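PDB 5YCZ: Trypsin/chymotrypsin inhibitor from Alocasia macrorrhizos, which inhibits the serine proteases trypsin and alpha-chymotrypsin as a plant Kunitz-type inhibitor. Local coordinates for residues Cys39-Pro47 and Leu157-Leu166. Numbering follows the deposited sequence.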
loop_
_atom_site.group_PDB
_atom_site.type_symbol
_atom_site.label_atom_id
_atom_site.label_comp_id
_atom_site.label_asym_id
_atom_site.label_seq_id
_atom_site.Cartn_x
_atom_site.Cartn_y
_atom_site.Cartn_z
ATOM N N CYS A 39 10.952 9.614 -10.584
ATOM C CA CYS A 39 9.871 9.539 -9.611
ATOM C C CYS A 39 8.963 10.738 -9.808
ATOM O O CYS A 39 9.444 11.817 -10.162
ATOM C CB CYS A 39 10.381 9.509 -8.159
ATOM S SG CYS A 39 11.115 7.908 -7.610
ATOM N N PRO A 40 7.636 10.584 -9.596
ATOM C CA PRO A 40 6.969 9.371 -9.107
ATOM C C PRO A 40 6.609 8.403 -10.226
ATOM O O PRO A 40 6.676 8.776 -11.392
ATOM C CB PRO A 40 5.689 9.910 -8.437
ATOM C CG PRO A 40 5.591 11.355 -8.819
ATOM C CD PRO A 40 6.656 11.649 -9.845
ATOM N N LEU A 41 6.266 7.170 -9.857
ATOM C CA LEU A 41 5.691 6.233 -10.805
ATOM C C LEU A 41 4.295 6.692 -11.199
ATOM O O LEU A 41 3.586 7.331 -10.411
ATOM C CB LEU A 41 5.626 4.830 -10.202
ATOM C CG LEU A 41 6.875 4.403 -9.428
ATOM C CD1 LEU A 41 6.706 2.979 -8.978
ATOM C CD2 LEU A 41 8.108 4.527 -10.302
ATOM N N ASN A 42 3.916 6.381 -12.440
ATOM C CA ASN A 42 2.562 6.564 -12.941
ATOM C C ASN A 42 1.875 5.212 -13.099
ATOM O O ASN A 42 2.522 4.170 -13.228
ATOM C CB ASN A 42 2.556 7.291 -14.295
ATOM C CG ASN A 42 3.263 8.600 -14.245
ATOM O OD1 ASN A 42 3.039 9.409 -13.343
ATOM N ND2 ASN A 42 4.136 8.828 -15.205
ATOM N N VAL A 43 0.549 5.239 -13.116
ATOM C CA VAL A 43 -0.220 4.034 -13.403
ATOM C C VAL A 43 -0.153 3.746 -14.896
ATOM O O VAL A 43 -0.401 4.627 -15.726
ATOM C CB VAL A 43 -1.662 4.192 -12.909
ATOM C CG1 VAL A 43 -2.456 2.888 -13.083
ATOM C CG2 VAL A 43 -1.608 4.537 -11.437
ATOM N N ALA A 44 0.204 2.511 -15.242
ATOM C CA ALA A 44 0.450 2.116 -16.624
ATOM C C ALA A 44 -0.132 0.734 -16.879
ATOM O O ALA A 44 -0.287 -0.068 -15.959
ATOM C CB ALA A 44 1.949 2.103 -16.950
ATOM N N GLN A 45 -0.447 0.452 -18.140
ATOM C CA GLN A 45 -0.835 -0.897 -18.534
ATOM C C GLN A 45 0.414 -1.720 -18.822
ATOM O O GLN A 45 1.232 -1.337 -19.671
ATOM C CB GLN A 45 -1.750 -0.885 -19.767
ATOM C CG GLN A 45 -1.975 -2.270 -20.382
ATOM C CD GLN A 45 -3.019 -2.304 -21.494
ATOM O OE1 GLN A 45 -2.776 -1.874 -22.635
ATOM N NE2 GLN A 45 -4.186 -2.859 -21.169
ATOM N N ALA A 46 0.547 -2.863 -18.120
ATOM C CA ALA A 46 1.595 -3.866 -18.343
ATOM C C ALA A 46 1.684 -4.268 -19.814
ATOM O O ALA A 46 0.749 -4.018 -20.580
ATOM C CB ALA A 46 1.321 -5.097 -17.478
ATOM N N PRO A 47 2.771 -4.888 -20.262
ATOM C CA PRO A 47 2.757 -5.473 -21.606
ATOM C C PRO A 47 1.855 -6.704 -21.639
ATOM O O PRO A 47 1.452 -7.250 -20.607
ATOM C CB PRO A 47 4.222 -5.824 -21.857
ATOM C CG PRO A 47 4.761 -6.059 -20.504
ATOM C CD PRO A 47 4.080 -5.063 -19.612
ATOM N N LEU A 157 -7.038 3.974 -22.123
ATOM C CA LEU A 157 -5.620 3.759 -22.375
ATOM C C LEU A 157 -5.061 4.886 -23.235
ATOM O O LEU A 157 -5.691 5.316 -24.206
ATOM C CB LEU A 157 -5.399 2.413 -23.061
ATOM C CG LEU A 157 -5.905 1.183 -22.306
ATOM C CD1 LEU A 157 -5.647 -0.070 -23.111
ATOM C CD2 LEU A 157 -5.276 1.117 -20.924
ATOM N N ALA A 158 -3.863 5.351 -22.886
ATOM C CA ALA A 158 -3.275 6.532 -23.506
ATOM C C ALA A 158 -1.868 6.213 -23.992
ATOM O O ALA A 158 -0.960 6.023 -23.174
ATOM C CB ALA A 158 -3.239 7.698 -22.520
ATOM N N GLU A 159 -1.682 6.173 -25.313
ATOM C CA GLU A 159 -0.367 5.887 -25.875
ATOM C C GLU A 159 0.615 6.948 -25.427
ATOM O O GLU A 159 0.405 8.137 -25.684
ATOM C CB GLU A 159 -0.420 5.839 -27.401
ATOM C CG GLU A 159 -1.082 4.604 -27.958
ATOM C CD GLU A 159 -0.186 3.381 -27.888
ATOM O OE1 GLU A 159 0.862 3.441 -27.198
ATOM O OE2 GLU A 159 -0.529 2.360 -28.537
ATOM N N GLY A 160 1.685 6.522 -24.761
ATOM C CA GLY A 160 2.531 7.474 -24.081
ATOM C C GLY A 160 3.948 7.553 -24.592
ATOM O O GLY A 160 4.659 8.494 -24.244
ATOM N N GLY A 161 4.374 6.596 -25.415
ATOM C CA GLY A 161 5.786 6.454 -25.717
ATOM C C GLY A 161 6.340 5.214 -25.044
ATOM O O GLY A 161 6.100 4.105 -25.527
ATOM N N LYS A 162 7.045 5.360 -23.915
ATOM C CA LYS A 162 7.571 4.182 -23.228
ATOM C C LYS A 162 6.462 3.364 -22.571
ATOM O O LYS A 162 6.595 2.149 -22.403
ATOM C CB LYS A 162 8.606 4.602 -22.184
ATOM C CG LYS A 162 9.638 5.615 -22.683
ATOM C CD LYS A 162 11.059 5.283 -22.215
ATOM C CE LYS A 162 12.096 5.786 -23.230
ATOM N NZ LYS A 162 11.936 5.154 -24.582
ATOM N N ASN A 163 5.347 3.985 -22.224
ATOM C CA ASN A 163 4.309 3.242 -21.548
ATOM C C ASN A 163 2.940 3.676 -22.018
ATOM O O ASN A 163 2.754 4.770 -22.564
ATOM C CB ASN A 163 4.420 3.412 -20.044
ATOM C CG ASN A 163 5.652 2.737 -19.496
ATOM O OD1 ASN A 163 6.661 3.387 -19.212
ATOM N ND2 ASN A 163 5.593 1.420 -19.384
ATOM N N VAL A 164 1.988 2.773 -21.813
ATOM C CA VAL A 164 0.571 3.063 -21.964
ATOM C C VAL A 164 0.056 3.547 -20.617
ATOM O O VAL A 164 0.188 2.853 -19.604
ATOM C CB VAL A 164 -0.186 1.823 -22.439
ATOM C CG1 VAL A 164 -1.658 2.045 -22.362
ATOM C CG2 VAL A 164 0.253 1.485 -23.854
ATOM N N LEU A 165 -0.478 4.753 -20.585
ATOM C CA LEU A 165 -0.922 5.354 -19.338
ATOM C C LEU A 165 -2.447 5.419 -19.360
ATOM O O LEU A 165 -3.090 4.946 -20.307
ATOM C CB LEU A 165 -0.257 6.727 -19.132
ATOM C CG LEU A 165 1.288 6.752 -18.987
ATOM C CD1 LEU A 165 1.714 7.942 -18.211
ATOM C CD2 LEU A 165 1.842 5.539 -18.276
ATOM N N LEU A 166 -3.033 5.968 -18.294
ATOM C CA LEU A 166 -4.480 6.157 -18.202
ATOM C C LEU A 166 -4.795 7.644 -18.230
ATOM O O LEU A 166 -4.381 8.372 -17.327
ATOM C CB LEU A 166 -5.043 5.544 -16.923
ATOM C CG LEU A 166 -4.876 4.021 -16.745
ATOM C CD1 LEU A 166 -5.432 3.610 -15.382
ATOM C CD2 LEU A 166 -5.568 3.245 -17.865
HETATM O O HOH W 1 -1.570 6.942 -16.006
#
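Gln45 and Val164 are joined by one direct backbone hydrogen bond, Gln45 N to Val164 O at 2.9 Å, with an angle of 155° at the hydrogen. The same carbonyl oxygen also takes a CA-H...O contact from Ala44 CA at 3.1 Å. Two residues along each strand, a water takes over: it lies 2.6 Å from Val43 O and accepts from Leu166 N at 2.9 Å, linking the backbones where they have no direct bond, consistent with the 122° between the directions of strands 42-45 and 164-166.

The side chains pack in three groups. Leu165 leans back over the strand 42-45, its CD2 lying 3.7 Å from Ala44 CB while CD1 rests by Asn42 CB and ND2. Val43 CG1, anti to its own backbone nitrogen (chi1 -175°), reaches Leu166 CD1 at 3.8 Å. Gln45 and Val164 lie side by side and point the same way; CG of the glutamine is anti to the backbone nitrogen and the chain stays extended beyond it, which carries the amide across the end of Leu157 at about a right angle, with OE1 3.4 Å from Leu157 CD1. The amide nitrogen of Gln45 is held by Gly28 O, and Asn42 OD1 is bonded to Thr100 OG1.

In this Kunitz-type beta-trefoil the contact sets strand 42-45 between strand 30-33, which bonds to Asn42 and Ala44, and strand 164-168, itself hairpinned to strand 153-159 through the turn at Gly160 and Gly161. Strand 98-100 adds further packing, with Val99 against Val43 and Phe98 against both Asn42 and Leu165.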